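Local coordinates for putative oxidoreductase (Salmonella enterica subsp. enterica serovar Typhimurium, PDB 3NX4), which binds NADP and probably works as an NADPH-dependent acryloyl-CoA reductase of the medium-chain dehydrogenase/reductase family, at residues A[33-38]-A[66-71]; A[80-85]-A[110-115]. All blocks are in the same frame, centred on the assembly; numbering follows the deposited sequence.

Contact 1: residues A[33-38]-A[66-71]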
ATOM      1  N   ASP A  33      39.031   2.780  -5.580  1.00 41.04           N
ATOM      2  CA  ASP A  33      39.612   3.923  -4.897  1.00 44.03           C
ATOM      3  C   ASP A  33      38.509   4.961  -4.760  1.00 42.34           C
ATOM      4  O   ASP A  33      38.062   5.532  -5.754  1.00 38.92           O
ATOM      5  CB  ASP A  33      40.788   4.483  -5.694  1.00 44.06           C
ATOM      6  CG  ASP A  33      41.928   3.486  -5.828  1.00 54.27           C
ATOM      7  OD1 ASP A  33      42.011   2.550  -5.001  1.00 52.75           O
ATOM      8  OD2 ASP A  33      42.743   3.643  -6.759  1.00 56.05           O
ATOM      9  N   VAL A  34      38.064   5.173  -3.525  1.00 40.79           N
ATOM     10  CA  VAL A  34      36.904   6.008  -3.236  1.00 42.24           C
ATOM     11  C   VAL A  34      37.249   7.485  -3.257  1.00 46.27           C
ATOM     12  O   VAL A  34      38.236   7.909  -2.656  1.00 42.49           O
ATOM     13  CB  VAL A  34      36.297   5.645  -1.868  1.00 41.06           C
ATOM     14  CG1 VAL A  34      35.158   6.597  -1.513  1.00 33.56           C
ATOM     15  CG2 VAL A  34      35.816   4.182  -1.880  1.00 41.06           C
ATOM     16  N   HIS A  35      36.434   8.276  -3.947  1.00 41.04           N
ATOM     17  CA  HIS A  35      36.680   9.711  -4.024  1.00 42.71           C
ATOM     18  C   HIS A  35      35.622  10.509  -3.282  1.00 40.66           C
ATOM     19  O   HIS A  35      35.899  11.598  -2.786  1.00 42.73           O
ATOM     20  CB  HIS A  35      36.783  10.159  -5.480  1.00 45.05           C
ATOM     21  CG  HIS A  35      37.930   9.532  -6.209  1.00 52.17           C
ATOM     22  ND1 HIS A  35      37.836   9.090  -7.510  1.00 53.15           N
ATOM     23  CD2 HIS A  35      39.193   9.253  -5.807  1.00 60.47           C
ATOM     24  CE1 HIS A  35      38.993   8.573  -7.883  1.00 50.19           C
ATOM     25  NE2 HIS A  35      39.834   8.657  -6.867  1.00 59.21           N
ATOM     26  N   TRP A  36      34.415   9.953  -3.202  1.00 34.83           N
ATOM     27  CA  TRP A  36      33.310  10.595  -2.499  1.00 35.32           C
ATOM     28  C   TRP A  36      32.474   9.565  -1.763  1.00 39.69           C
ATOM     29  O   TRP A  36      32.344   8.421  -2.206  1.00 35.34           O
ATOM     30  CB  TRP A  36      32.410  11.338  -3.487  1.00 38.13           C
ATOM     31  CG  TRP A  36      33.133  12.372  -4.272  1.00 41.23           C
ATOM     32  CD1 TRP A  36      33.676  12.227  -5.522  1.00 39.73           C
ATOM     33  CD2 TRP A  36      33.408  13.713  -3.868  1.00 39.76           C
ATOM     34  NE1 TRP A  36      34.267  13.403  -5.917  1.00 42.98           N
ATOM     35  CE2 TRP A  36      34.121  14.328  -4.916  1.00 45.89           C
ATOM     36  CE3 TRP A  36      33.117  14.459  -2.716  1.00 37.44           C
ATOM     37  CZ2 TRP A  36      34.551  15.654  -4.848  1.00 43.88           C
ATOM     38  CZ3 TRP A  36      33.548  15.771  -2.652  1.00 40.84           C
ATOM     39  CH2 TRP A  36      34.251  16.356  -3.712  1.00 39.31           C
ATOM     40  N   SER A  37      31.920   9.973  -0.629  1.00 36.90           N
ATOM     41  CA  SER A  37      30.880   9.203   0.037  1.00 34.13           C
ATOM     42  C   SER A  37      29.811  10.190   0.520  1.00 36.81           C
ATOM     43  O   SER A  37      29.810  11.351   0.110  1.00 37.31           O
ATOM     44  CB  SER A  37      31.448   8.378   1.197  1.00 35.76           C
ATOM     45  OG  SER A  37      30.456   7.521   1.751  1.00 34.99           O
ATOM     46  N   SER A  38      28.900   9.732   1.373  1.00 31.83           N
ATOM     47  CA  SER A  38      27.907  10.625   1.953  1.00 31.55           C
ATOM     48  C   SER A  38      27.452  10.113   3.309  1.00 34.79           C
ATOM     49  O   SER A  38      27.820   9.018   3.720  1.00 37.17           O
ATOM     50  CB  SER A  38      26.706  10.803   1.007  1.00 35.83           C
ATOM     51  OG  SER A  38      25.731   9.789   1.181  1.00 34.42           O
ATOM     52  N   ALA A  66      31.453   6.593  -4.299  1.00 29.02           N
ATOM     53  CA  ALA A  66      31.743   6.731  -5.715  1.00 29.40           C
ATOM     54  C   ALA A  66      33.255   6.843  -5.881  1.00 32.44           C
ATOM     55  O   ALA A  66      33.919   7.536  -5.111  1.00 37.11           O
ATOM     56  CB  ALA A  66      31.058   7.948  -6.283  1.00 29.02           C
ATOM     57  N   GLY A  67      33.800   6.168  -6.883  1.00 34.27           N
ATOM     58  CA  GLY A  67      35.231   6.224  -7.099  1.00 36.00           C
ATOM     59  C   GLY A  67      35.634   5.559  -8.388  1.00 37.19           C
ATOM     60  O   GLY A  67      34.801   5.322  -9.267  1.00 35.18           O
ATOM     61  N   THR A  68      36.922   5.248  -8.488  1.00 36.83           N
ATOM     62  CA  THR A  68      37.493   4.676  -9.691  1.00 34.60           C
ATOM     63  C   THR A  68      38.009   3.278  -9.395  1.00 37.85           C
ATOM     64  O   THR A  68      38.684   3.055  -8.390  1.00 37.60           O
ATOM     65  CB  THR A  68      38.682   5.541 -10.184  1.00 44.07           C
ATOM     66  OG1 THR A  68      38.247   6.895 -10.343  1.00 51.41           O
ATOM     67  CG2 THR A  68      39.213   5.031 -11.509  1.00 42.61           C
ATOM     68  N   VAL A  69      37.705   2.338 -10.282  1.00 38.03           N
ATOM     69  CA  VAL A  69      38.181   0.970 -10.137  1.00 38.55           C
ATOM     70  C   VAL A  69      39.706   0.931 -10.218  1.00 43.83           C
ATOM     71  O   VAL A  69      40.300   1.411 -11.184  1.00 40.04           O
ATOM     72  CB  VAL A  69      37.570   0.057 -11.219  1.00 37.13           C
ATOM     73  CG1 VAL A  69      38.189  -1.348 -11.168  1.00 35.59           C
ATOM     74  CG2 VAL A  69      36.043   0.004 -11.064  1.00 35.92           C
ATOM     75  N   HIS A  70      40.341   0.382  -9.189  1.00 43.25           N
ATOM     76  CA  HIS A  70      41.788   0.166  -9.234  1.00 42.98           C
ATOM     77  C   HIS A  70      42.084  -1.160  -9.927  1.00 47.69           C
ATOM     78  O   HIS A  70      42.954  -1.245 -10.794  1.00 47.54           O
ATOM     79  CB  HIS A  70      42.389   0.133  -7.834  1.00 42.61           C
ATOM     80  CG  HIS A  70      43.838  -0.251  -7.816  1.00 44.59           C
ATOM     81  ND1 HIS A  70      44.823   0.536  -8.370  1.00 46.69           N
ATOM     82  CD2 HIS A  70      44.465  -1.345  -7.321  1.00 47.07           C
ATOM     83  CE1 HIS A  70      45.997  -0.048  -8.210  1.00 46.22           C
ATOM     84  NE2 HIS A  70      45.807  -1.195  -7.581  1.00 49.40           N
ATOM     85  N   ALA A  71      41.354  -2.199  -9.530  1.00 43.60           N
ATOM     86  CA  ALA A  71      41.510  -3.523 -10.125  1.00 42.57           C
ATOM     87  C   ALA A  71      40.192  -4.278 -10.079  1.00 44.57           C
ATOM     88  O   ALA A  71      39.365  -4.039  -9.203  1.00 48.79           O
ATOM     89  CB  ALA A  71      42.592  -4.305  -9.401  1.00 48.19           C
TER
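Five backbone hydrogen bonds tie 33-38 to 66-71, and two of them end on one oxygen. Ala66 O takes His35 N at 2.9 Å and Trp36 N at 3.1 Å, both donors lying in its carbonyl plane. The reverse bond, Ala66 N to Trp36 O, closes this end of the ladder. Farther along, Asp33 and Thr68 form a hydrogen-bonded pair, with Asp33 N 2.8 Å from Thr68 O and Thr68 N returning to Asp33 O.

Between these pairs, Gly67 sits opposite Val34, the CA atoms of Val34 and Gly67 only 4.2 Å apart, and Gly67 CA makes a CA-H...O contact of 3.2 Å with Asp33 O.

Two residues facing one is the mark of a classic beta bulge. Here His35 and Trp36 share Ala66, and the register slips by one within an antiparallel pair of the GroES-like domain, the catalytic-domain fold of this dehydrogenase family.

The His35 side chain leans across toward Thr68. With CG anti to the carbonyl carbon (chi1 -63°), the ring lies with Asp33 O over the centre of one face, and this brings His35 CE1, at the ring edge, to 3.1 Å from Thr68 OG1. That hydroxyl has its hydrogen bond elsewhere, with Glu82.

Charge enters at the outer end. The Asp33 carboxylate lies against His70 CB, with OD2 at 3.7 Å, and its plane is turned 32° from the imidazole. Asp33 OD2 stays 4.1 Å from His70 ND1, while Asp33 OD1 has a long, weak ion pair with Arg101.

Contact 2: residues A[80-85]-A[110-115]; sequences GQEVLL and VALPAG
Leu84 and Val110 lie side by side and point the same way, with Leu84 CD1 set 3.6 Å from Val110 CB. Leu84 CG stands between its own backbone N and carbonyl carbon (chi1 67°), which lays the branch over the neighbouring strand. Leu84 CD2, the other methyl, meets Pro113 CD at 3.8 Å, the two side chains crossing at about a right angle. Trp279 of helix 272-285 touches both Leu84 and Pro113.

Beneath this pair runs a short antiparallel ladder at the edge of the GroES-like domain's sheet. Leu84 and Val110 are its hydrogen-bonded pair: Leu84 N to Val110 O is 2.8 Å, and Val110 N returns a bond to Leu84 O.

Beyond Ala111 the chain leaves strand geometry but keeps one more bond, Leu112 N to Glu82 O at 2.9 Å, its donor 38° out of the carbonyl plane. Leu112 rides close over Glu82: Leu112 CB is 3.4 Å from Glu82 O, and Leu112 CD2 rests on Glu82 CB, while Glu82 OE2 is hydrogen-bonded to Thr68 OG1. Gln81, extended, brings NE2 up to Ala111 CB, and its OE1 is hydrogen-bonded to His78 N.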
ATOM      1  N   GLY A  80      40.370   1.858 -14.013  1.00 42.07           N
ATOM      2  CA  GLY A  80      40.151   3.197 -14.533  1.00 47.19           C
ATOM      3  C   GLY A  80      38.685   3.588 -14.677  1.00 42.45           C
ATOM      4  O   GLY A  80      38.363   4.752 -14.905  1.00 44.91           O
ATOM      5  N   GLN A  81      37.791   2.616 -14.535  1.00 42.10           N
ATOM      6  CA  GLN A  81      36.363   2.859 -14.720  1.00 39.24           C
ATOM      7  C   GLN A  81      35.757   3.630 -13.542  1.00 40.72           C
ATOM      8  O   GLN A  81      36.051   3.320 -12.390  1.00 39.72           O
ATOM      9  CB  GLN A  81      35.633   1.523 -14.902  1.00 42.00           C
ATOM     10  CG  GLN A  81      34.197   1.665 -15.334  1.00 45.22           C
ATOM     11  CD  GLN A  81      33.522   0.332 -15.614  1.00 44.51           C
ATOM     12  OE1 GLN A  81      34.181  -0.695 -15.761  1.00 46.70           O
ATOM     13  NE2 GLN A  81      32.198   0.349 -15.694  1.00 41.04           N
ATOM     14  N   GLU A  82      34.921   4.629 -13.836  1.00 39.32           N
ATOM     15  CA  GLU A  82      34.162   5.341 -12.805  1.00 37.27           C
ATOM     16  C   GLU A  82      32.909   4.559 -12.398  1.00 35.56           C
ATOM     17  O   GLU A  82      32.118   4.155 -13.256  1.00 37.07           O
ATOM     18  CB  GLU A  82      33.752   6.739 -13.294  1.00 41.76           C
ATOM     19  CG  GLU A  82      34.920   7.681 -13.613  1.00 46.43           C
ATOM     20  CD  GLU A  82      35.685   8.123 -12.375  1.00 63.28           C
ATOM     21  OE1 GLU A  82      35.048   8.584 -11.399  1.00 58.03           O
ATOM     22  OE2 GLU A  82      36.929   8.010 -12.379  1.00 78.19           O
ATOM     23  N   VAL A  83      32.722   4.361 -11.093  1.00 33.01           N
ATOM     24  CA  VAL A  83      31.579   3.596 -10.581  1.00 32.01           C
ATOM     25  C   VAL A  83      30.966   4.222  -9.332  1.00 39.47           C
ATOM     26  O   VAL A  83      31.574   5.071  -8.677  1.00 35.46           O
ATOM     27  CB  VAL A  83      31.985   2.152 -10.212  1.00 33.62           C
ATOM     28  CG1 VAL A  83      32.477   1.398 -11.446  1.00 33.08           C
ATOM     29  CG2 VAL A  83      33.054   2.174  -9.117  1.00 34.78           C
ATOM     30  N   LEU A  84      29.750   3.798  -9.002  1.00 37.45           N
ATOM     31  CA  LEU A  84      29.136   4.215  -7.752  1.00 33.28           C
ATOM     32  C   LEU A  84      28.512   3.004  -7.082  1.00 31.42           C
ATOM     33  O   LEU A  84      28.298   1.979  -7.714  1.00 33.00           O
ATOM     34  CB  LEU A  84      28.092   5.318  -7.986  1.00 34.11           C
ATOM     35  CG  LEU A  84      26.810   4.989  -8.762  1.00 29.61           C
ATOM     36  CD1 LEU A  84      25.830   4.190  -7.901  1.00 32.93           C
ATOM     37  CD2 LEU A  84      26.149   6.293  -9.217  1.00 27.62           C
ATOM     38  N   LEU A  85      28.234   3.120  -5.793  1.00 32.12           N
ATOM     39  CA  LEU A  85      27.535   2.060  -5.089  1.00 34.57           C
ATOM     40  C   LEU A  85      26.645   2.664  -4.015  1.00 33.41           C
ATOM     41  O   LEU A  85      27.054   3.570  -3.291  1.00 27.78           O
ATOM     42  CB  LEU A  85      28.523   1.067  -4.463  1.00 30.69           C
ATOM     43  CG  LEU A  85      27.966  -0.076  -3.602  1.00 32.85           C
ATOM     44  CD1 LEU A  85      28.903  -1.307  -3.637  1.00 31.75           C
ATOM     45  CD2 LEU A  85      27.720   0.372  -2.166  1.00 29.79           C
ATOM     46  N   VAL A 110      27.383   0.137  -9.746  1.00 32.71           N
ATOM     47  CA  VAL A 110      26.705   0.727 -10.882  1.00 33.45           C
ATOM     48  C   VAL A 110      27.728   1.547 -11.660  1.00 36.11           C
ATOM     49  O   VAL A 110      28.419   2.382 -11.075  1.00 34.63           O
ATOM     50  CB  VAL A 110      25.573   1.653 -10.402  1.00 35.63           C
ATOM     51  CG1 VAL A 110      24.941   2.380 -11.566  1.00 35.40           C
ATOM     52  CG2 VAL A 110      24.537   0.852  -9.631  1.00 37.03           C
ATOM     53  N   ALA A 111      27.850   1.314 -12.964  1.00 31.70           N
ATOM     54  CA  ALA A 111      28.739   2.153 -13.776  1.00 33.26           C
ATOM     55  C   ALA A 111      28.273   3.607 -13.666  1.00 36.56           C
ATOM     56  O   ALA A 111      27.075   3.883 -13.734  1.00 37.31           O
ATOM     57  CB  ALA A 111      28.741   1.698 -15.223  1.00 36.57           C
ATOM     58  N   LEU A 112      29.202   4.537 -13.466  1.00 38.02           N
ATOM     59  CA  LEU A 112      28.818   5.937 -13.269  1.00 32.92           C
ATOM     60  C   LEU A 112      28.028   6.433 -14.475  1.00 37.34           C
ATOM     61  O   LEU A 112      28.550   6.451 -15.593  1.00 38.83           O
ATOM     62  CB  LEU A 112      30.056   6.812 -13.060  1.00 34.34           C
ATOM     63  CG  LEU A 112      29.728   8.286 -12.786  1.00 33.31           C
ATOM     64  CD1 LEU A 112      29.039   8.431 -11.443  1.00 33.51           C
ATOM     65  CD2 LEU A 112      30.998   9.140 -12.831  1.00 32.41           C
ATOM     66  N   PRO A 113      26.762   6.828 -14.260  1.00 38.13           N
ATOM     67  CA  PRO A 113      25.914   7.147 -15.414  1.00 44.96           C
ATOM     68  C   PRO A 113      26.499   8.293 -16.224  1.00 43.34           C
ATOM     69  O   PRO A 113      27.080   9.202 -15.649  1.00 49.67           O
ATOM     70  CB  PRO A 113      24.582   7.569 -14.771  1.00 38.50           C
ATOM     71  CG  PRO A 113      24.587   6.931 -13.426  1.00 33.21           C
ATOM     72  CD  PRO A 113      26.024   6.913 -12.985  1.00 34.68           C
ATOM     73  N   ALA A 114      26.358   8.242 -17.542  1.00 42.15           N
ATOM     74  CA  ALA A 114      26.755   9.362 -18.380  1.00 44.66           C
ATOM     75  C   ALA A 114      25.963  10.596 -17.959  1.00 43.85           C
ATOM     76  O   ALA A 114      24.776  10.506 -17.659  1.00 44.71           O
ATOM     77  CB  ALA A 114      26.503   9.050 -19.836  1.00 53.82           C
ATOM     78  N   GLY A 115      26.630  11.743 -17.939  1.00 43.34           N
ATOM     79  CA  GLY A 115      26.008  12.980 -17.519  1.00 45.24           C
ATOM     80  C   GLY A 115      26.065  13.222 -16.021  1.00 46.03           C
ATOM     81  O   GLY A 115      25.699  14.296 -15.555  1.00 48.20           O
TER

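Overall arrangement
The two contacts are pairings in one sheet, 30-39 with 64-72 in contact 1 and 82-86 with 110-111 in contact 2, separated by that of 64-72 with 82-86. Their centres are 9 Å apart. Both are partly buried, with four of eight touching residues buried in contact 1 and two of eight in contact 2. The backbone bond from Val69 N to Gln81 O and the side-chain bond between Thr68 OG1 and Glu82 OE2 (2.7 Å) join them directly. Contact 1 is mostly backbone ladder, with polar groups toward its outer end; contact 2 has fewer bonds and more aliphatic packing. Helix 118-140 touches both, while contact 2 also meets helix 272-285, and the side chain of Leu84 is about 14 Å from the bound NADP.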